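Local atomic coordinates of cell division control protein 45 cdc45 putative (Entamoeba histolytica, PDB entry 6CC2), a protein that probably supports chromosomal DNA replication as the Cdc45 component of the replicative helicase complex, and belongs to a family related to RecJ-like DHH phosphoesterases. Residues T32-V37 against S179-R184; N367-Q372 against T443-L448. All coordinates share one frame; numbering follows the deposited sequence.

The two contacts follow one another along the chain, contact 1 closing before contact 2 opens, and their centres lie about 24 Å apart with nearest atoms about 11 Å apart. Contact 1 is buried: it joins the start of helix 33-48, which follows strand 24-29 of the parallel sheet, to the start of helix 182-192. Contact 2 lies at the surface, where the loop between helices 354-364 and 374-385 meets helix 444-462, which packs on the mixed sheet. Ile36 of segment 32-37 rests on helix 374-385, and Asn367 and Gln372 of contact 2 touch its Gln377. Helix 374-385 thus borders both contacts, one near the parallel sheet and the other beside the mixed sheet.

Contact 1 (T32-V37 against S179-R184); sequences TVDAIV and SESVGR
With chi1 at -164°, Asp34 turns its CG opposite its own nitrogen and carries the carboxylate to the first turn of helix 182-192, while Ser181, whose chi1 of 143° falls off the staggered positions, brings OG up to meet it. Three donors converge on the two oxygens. OD1 takes the hydroxyl of Ser181, OG at 2.7 Å, on its syn side and close to the carboxylate plane. It also takes Gly183 N at 3.1 Å, a nearly straight bond (160°) that arrives from well above that plane. OD2 accepts from Val182 N at 2.9 Å, again from above the plane. Ser181 is the N-cap of its helix: its OG accepts from Arg184 N at 3.0 Å while donating to Asp34, so Asp34 holds the capping hydroxyl in place and also accepts from the next two backbone N-H groups. Val182 lays its CG2 against the aspartate, 3.3 Å from Asp34 O, and Gly183 lets the backbones close in, with Val37 CG1 3.8 Å from Gly183 CA. The opposing helix is capped as well, Thr32 OG1 accepting from Ala35 N at 2.9 Å. Thr32 OG1 also bonds Asp84, and Asp34 N bonds Asp210. Asp34 sits in the first turn of helix 33-48, just after strand 24-29 of the parallel sheet, and its closeness to Asp84 and Asp210 is consistent with the acidic cleft of the DHH phosphoesterase fold, to which Cdc45 proteins are related.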
loop_
_atom_site.group_PDB
_atom_site.type_symbol
_atom_site.label_atom_id
_atom_site.label_comp_id
_atom_site.label_asym_id
_atom_site.label_seq_id
_atom_site.Cartn_x
_atom_site.Cartn_y
_atom_site.Cartn_z
ATOM N N THR A 32 4.790 -1.968 -3.265
ATOM C CA THR A 32 3.424 -1.441 -3.273
ATOM C C THR A 32 2.650 -2.102 -4.401
ATOM O O THR A 32 3.231 -2.530 -5.396
ATOM C CB THR A 32 3.397 0.094 -3.464
ATOM O OG1 THR A 32 3.707 0.447 -4.791
ATOM C CG2 THR A 32 4.380 0.790 -2.486
ATOM N N VAL A 33 1.335 -2.191 -4.238
ATOM C CA VAL A 33 0.511 -2.759 -5.304
ATOM C C VAL A 33 0.606 -1.894 -6.547
ATOM O O VAL A 33 0.624 -2.402 -7.675
ATOM C CB VAL A 33 -0.943 -2.907 -4.824
ATOM C CG1 VAL A 33 -1.834 -3.338 -5.992
ATOM C CG2 VAL A 33 -1.031 -3.913 -3.673
ATOM N N ASP A 34 0.633 -0.567 -6.365
ATOM C CA ASP A 34 0.809 0.359 -7.499
ATOM C C ASP A 34 2.073 0.039 -8.283
ATOM O O ASP A 34 2.079 0.063 -9.522
ATOM C CB ASP A 34 0.840 1.792 -6.961
ATOM C CG ASP A 34 0.628 2.852 -8.031
ATOM O OD1 ASP A 34 0.062 2.584 -9.122
ATOM O OD2 ASP A 34 1.014 4.005 -7.741
ATOM N N ALA A 35 3.162 -0.268 -7.589
ATOM C CA ALA A 35 4.392 -0.632 -8.274
ATOM C C ALA A 35 4.222 -1.912 -9.086
ATOM O O ALA A 35 4.727 -1.995 -10.209
ATOM C CB ALA A 35 5.539 -0.784 -7.274
ATOM N N ILE A 36 3.502 -2.901 -8.555
ATOM C CA ILE A 36 3.257 -4.126 -9.324
ATOM C C ILE A 36 2.445 -3.801 -10.572
ATOM O O ILE A 36 2.701 -4.326 -11.668
ATOM C CB ILE A 36 2.559 -5.194 -8.478
ATOM C CG1 ILE A 36 3.389 -5.530 -7.227
ATOM C CG2 ILE A 36 2.345 -6.490 -9.304
ATOM C CD1 ILE A 36 2.796 -6.634 -6.365
ATOM N N VAL A 37 1.439 -2.934 -10.420
ATOM C CA VAL A 37 0.638 -2.508 -11.574
ATOM C C VAL A 37 1.528 -1.894 -12.643
ATOM O O VAL A 37 1.384 -2.171 -13.837
ATOM C CB VAL A 37 -0.452 -1.520 -11.124
ATOM C CG1 VAL A 37 -1.066 -0.792 -12.307
ATOM C CG2 VAL A 37 -1.517 -2.247 -10.282
ATOM N N SER A 179 2.316 11.995 -5.606
ATOM C CA SER A 179 1.631 12.474 -6.797
ATOM C C SER A 179 1.095 11.293 -7.597
ATOM O O SER A 179 0.706 10.261 -7.027
ATOM C CB SER A 179 2.579 13.346 -7.615
ATOM O OG SER A 179 1.872 14.028 -8.657
ATOM N N GLU A 180 1.112 11.414 -8.922
ATOM C CA GLU A 180 0.439 10.450 -9.787
ATOM C C GLU A 180 0.891 9.010 -9.570
ATOM O O GLU A 180 2.083 8.708 -9.430
ATOM C CB GLU A 180 0.678 10.847 -11.247
ATOM C CG GLU A 180 -0.198 10.147 -12.245
ATOM C CD GLU A 180 -0.153 10.828 -13.593
ATOM O OE1 GLU A 180 0.968 11.127 -14.057
ATOM O OE2 GLU A 180 -1.233 11.084 -14.169
ATOM N N SER A 181 -0.084 8.103 -9.596
ATOM C CA SER A 181 0.175 6.663 -9.492
ATOM C C SER A 181 1.201 6.225 -10.524
ATOM O O SER A 181 1.189 6.705 -11.652
ATOM C CB SER A 181 -1.155 5.920 -9.708
ATOM O OG SER A 181 -1.012 4.725 -10.415
ATOM N N VAL A 182 2.090 5.313 -10.128
ATOM C CA VAL A 182 3.104 4.833 -11.071
ATOM C C VAL A 182 2.468 3.954 -12.149
ATOM O O VAL A 182 2.928 3.922 -13.313
ATOM C CB VAL A 182 4.260 4.115 -10.358
ATOM C CG1 VAL A 182 5.044 5.111 -9.495
ATOM C CG2 VAL A 182 3.755 2.934 -9.482
ATOM N N GLY A 183 1.425 3.222 -11.809
ATOM C CA GLY A 183 0.663 2.515 -12.829
ATOM C C GLY A 183 0.014 3.440 -13.831
ATOM O O GLY A 183 -0.079 3.114 -15.022
ATOM N N ARG A 184 -0.428 4.612 -13.379
ATOM C CA ARG A 184 -1.019 5.586 -14.281
ATOM C C ARG A 184 0.008 6.097 -15.292
ATOM O O ARG A 184 -0.321 6.326 -16.463
ATOM C CB ARG A 184 -1.601 6.745 -13.464
ATOM C CG ARG A 184 -2.016 7.919 -14.258
ATOM C CD ARG A 184 -3.240 7.633 -15.130
ATOM N NE ARG A 184 -3.789 8.878 -15.666
ATOM C CZ ARG A 184 -4.742 9.595 -15.074
ATOM N NH1 ARG A 184 -5.281 9.186 -13.933
ATOM N NH2 ARG A 184 -5.165 10.714 -15.631
#

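Contact 2 (N367-Q372 against T443-L448); sequences NDEPDQ and TPYKAL
Tyr445 lays its ring over the backbone that joins Asp368 to Pro370, with the carbonyl carbon of Glu369 over one face, 3.7 Å above it and toward the rim. The motif is a type I beta turn, Glu369 to Gln372, set against the first turn of helix 444-462, whose inner side (Ala447, Leu448) packs on strands of the mixed sheet. A chi1 of 61° places the ring between the backbone nitrogen and carbonyl of Tyr445. Thr443 OG1 of the N-cap residue lies over the rim of the opposite face, 3.4 Å above the plane. At the ring's far end Pro370 CD touches Tyr445 CZ at 3.6 Å. Lys446 bends at chi2 (-68°) and then runs extended to Asp368, where NZ forms a salt bridge with OD1 at 2.7 Å, from above the carboxylate plane. The same OD1 accepts from Gln449 further along the helix, so two side chains of helix 444-462 hold it. Gln372 N closes the turn on Glu369 O, and Gln372 OE1 reaches back to accept from Asp368 N at 2.8 Å, the donor lying above its carbonyl plane. A water bridges the two backbones, donating to Asn367 O and to Tyr445 O, each 2.8 Å from the water oxygen.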
loop_
_atom_site.group_PDB
_atom_site.type_symbol
_atom_site.label_atom_id
_atom_site.label_comp_id
_atom_site.label_asym_id
_atom_site.label_seq_id
_atom_site.Cartn_x
_atom_site.Cartn_y
_atom_site.Cartn_z
ATOM N N ASN A 367 4.183 -9.794 4.109
ATOM C CA ASN A 367 4.855 -10.949 4.713
ATOM C C ASN A 367 4.114 -11.369 5.974
ATOM O O ASN A 367 3.978 -10.577 6.901
ATOM C CB ASN A 367 6.304 -10.634 5.052
ATOM C CG ASN A 367 7.145 -10.340 3.834
ATOM O OD1 ASN A 367 6.916 -10.862 2.731
ATOM N ND2 ASN A 367 8.161 -9.518 4.035
ATOM N N ASP A 368 3.675 -12.628 6.022
ATOM C CA ASP A 368 2.854 -13.101 7.135
ATOM C C ASP A 368 3.211 -14.518 7.568
ATOM O O ASP A 368 2.484 -15.110 8.378
ATOM C CB ASP A 368 1.377 -13.015 6.763
ATOM C CG ASP A 368 0.457 -13.140 7.960
ATOM O OD1 ASP A 368 0.683 -12.436 8.984
ATOM O OD2 ASP A 368 -0.501 -13.943 7.872
ATOM N N GLU A 369 4.278 -15.085 7.028
ATOM C CA GLU A 369 4.862 -16.329 7.496
ATOM C C GLU A 369 6.369 -16.153 7.468
ATOM O O GLU A 369 6.891 -15.324 6.717
ATOM C CB GLU A 369 4.455 -17.533 6.633
ATOM C CG GLU A 369 2.961 -17.788 6.578
ATOM C CD GLU A 369 2.395 -18.289 7.898
ATOM O OE1 GLU A 369 3.178 -18.514 8.838
ATOM O OE2 GLU A 369 1.163 -18.457 7.985
ATOM N N PRO A 370 7.101 -16.943 8.255
ATOM C CA PRO A 370 8.550 -16.738 8.337
ATOM C C PRO A 370 9.269 -16.896 7.010
ATOM O O PRO A 370 10.313 -16.270 6.811
ATOM C CB PRO A 370 8.999 -17.813 9.349
ATOM C CG PRO A 370 7.807 -18.115 10.146
ATOM C CD PRO A 370 6.619 -17.943 9.227
ATOM N N ASP A 371 8.754 -17.729 6.105
ATOM C CA ASP A 371 9.427 -17.935 4.827
ATOM C C ASP A 371 8.931 -17.015 3.718
ATOM O O ASP A 371 9.327 -17.208 2.555
ATOM C CB ASP A 371 9.291 -19.396 4.380
ATOM C CG ASP A 371 7.870 -19.768 4.035
ATOM O OD1 ASP A 371 6.963 -18.934 4.208
ATOM O OD2 ASP A 371 7.666 -20.927 3.584
ATOM N N GLN A 372 8.079 -16.035 4.030
ATOM C CA GLN A 372 7.620 -15.065 3.056
ATOM C C GLN A 372 8.575 -13.880 3.015
ATOM O O GLN A 372 9.071 -13.426 4.048
ATOM C CB GLN A 372 6.199 -14.607 3.378
ATOM C CG GLN A 372 5.165 -15.697 3.100
ATOM C CD GLN A 372 3.738 -15.301 3.393
ATOM O OE1 GLN A 372 3.430 -14.156 3.731
ATOM N NE2 GLN A 372 2.837 -16.275 3.276
ATOM N N THR A 443 7.355 -12.130 16.524
ATOM C CA THR A 443 8.145 -12.250 15.295
ATOM C C THR A 443 8.110 -10.935 14.527
ATOM O O THR A 443 7.083 -10.255 14.507
ATOM C CB THR A 443 7.613 -13.371 14.404
ATOM O OG1 THR A 443 6.305 -13.017 13.934
ATOM C CG2 THR A 443 7.565 -14.692 15.153
ATOM N N PRO A 444 9.207 -10.554 13.867
ATOM C CA PRO A 444 9.209 -9.252 13.192
ATOM C C PRO A 444 8.082 -9.078 12.175
ATOM O O PRO A 444 7.479 -8.004 12.139
ATOM C CB PRO A 444 10.591 -9.212 12.516
ATOM C CG PRO A 444 11.454 -10.054 13.436
ATOM C CD PRO A 444 10.547 -11.186 13.877
ATOM N N TYR A 445 7.793 -10.082 11.351
ATOM C CA TYR A 445 6.774 -9.869 10.321
ATOM C C TYR A 445 5.389 -9.644 10.927
ATOM O O TYR A 445 4.604 -8.871 10.376
ATOM C CB TYR A 445 6.761 -11.023 9.332
ATOM C CG TYR A 445 6.446 -12.385 9.904
ATOM C CD1 TYR A 445 7.438 -13.183 10.460
ATOM C CD2 TYR A 445 5.153 -12.877 9.877
ATOM C CE1 TYR A 445 7.136 -14.412 10.975
ATOM C CE2 TYR A 445 4.860 -14.109 10.384
ATOM C CZ TYR A 445 5.845 -14.864 10.937
ATOM O OH TYR A 445 5.527 -16.111 11.460
ATOM N N LYS A 446 5.086 -10.263 12.072
ATOM C CA LYS A 446 3.828 -9.978 12.758
ATOM C C LYS A 446 3.868 -8.644 13.497
ATOM O O LYS A 446 2.900 -7.875 13.462
ATOM C CB LYS A 446 3.499 -11.109 13.741
ATOM C CG LYS A 446 3.274 -12.464 13.123
ATOM C CD LYS A 446 2.008 -12.500 12.308
ATOM C CE LYS A 446 1.598 -13.932 11.998
ATOM N NZ LYS A 446 0.348 -13.983 11.181
ATOM N N ALA A 447 4.948 -8.378 14.229
ATOM C CA ALA A 447 5.080 -7.107 14.930
ATOM C C ALA A 447 4.961 -5.934 13.970
ATOM O O ALA A 447 4.352 -4.926 14.310
ATOM C CB ALA A 447 6.407 -7.057 15.690
ATOM N N LEU A 448 5.549 -6.057 12.764
ATOM C CA LEU A 448 5.475 -4.972 11.785
ATOM C C LEU A 448 4.024 -4.691 11.407
ATOM O O LEU A 448 3.614 -3.531 11.288
ATOM C CB LEU A 448 6.280 -5.326 10.548
ATOM C CG LEU A 448 7.798 -5.144 10.616
ATOM C CD1 LEU A 448 8.510 -6.000 9.570
ATOM C CD2 LEU A 448 8.138 -3.669 10.439
HETATM O O HOH W 1 5.117 -8.139 7.738
HETATM O O HOH W 2 0.255 -16.273 10.158
#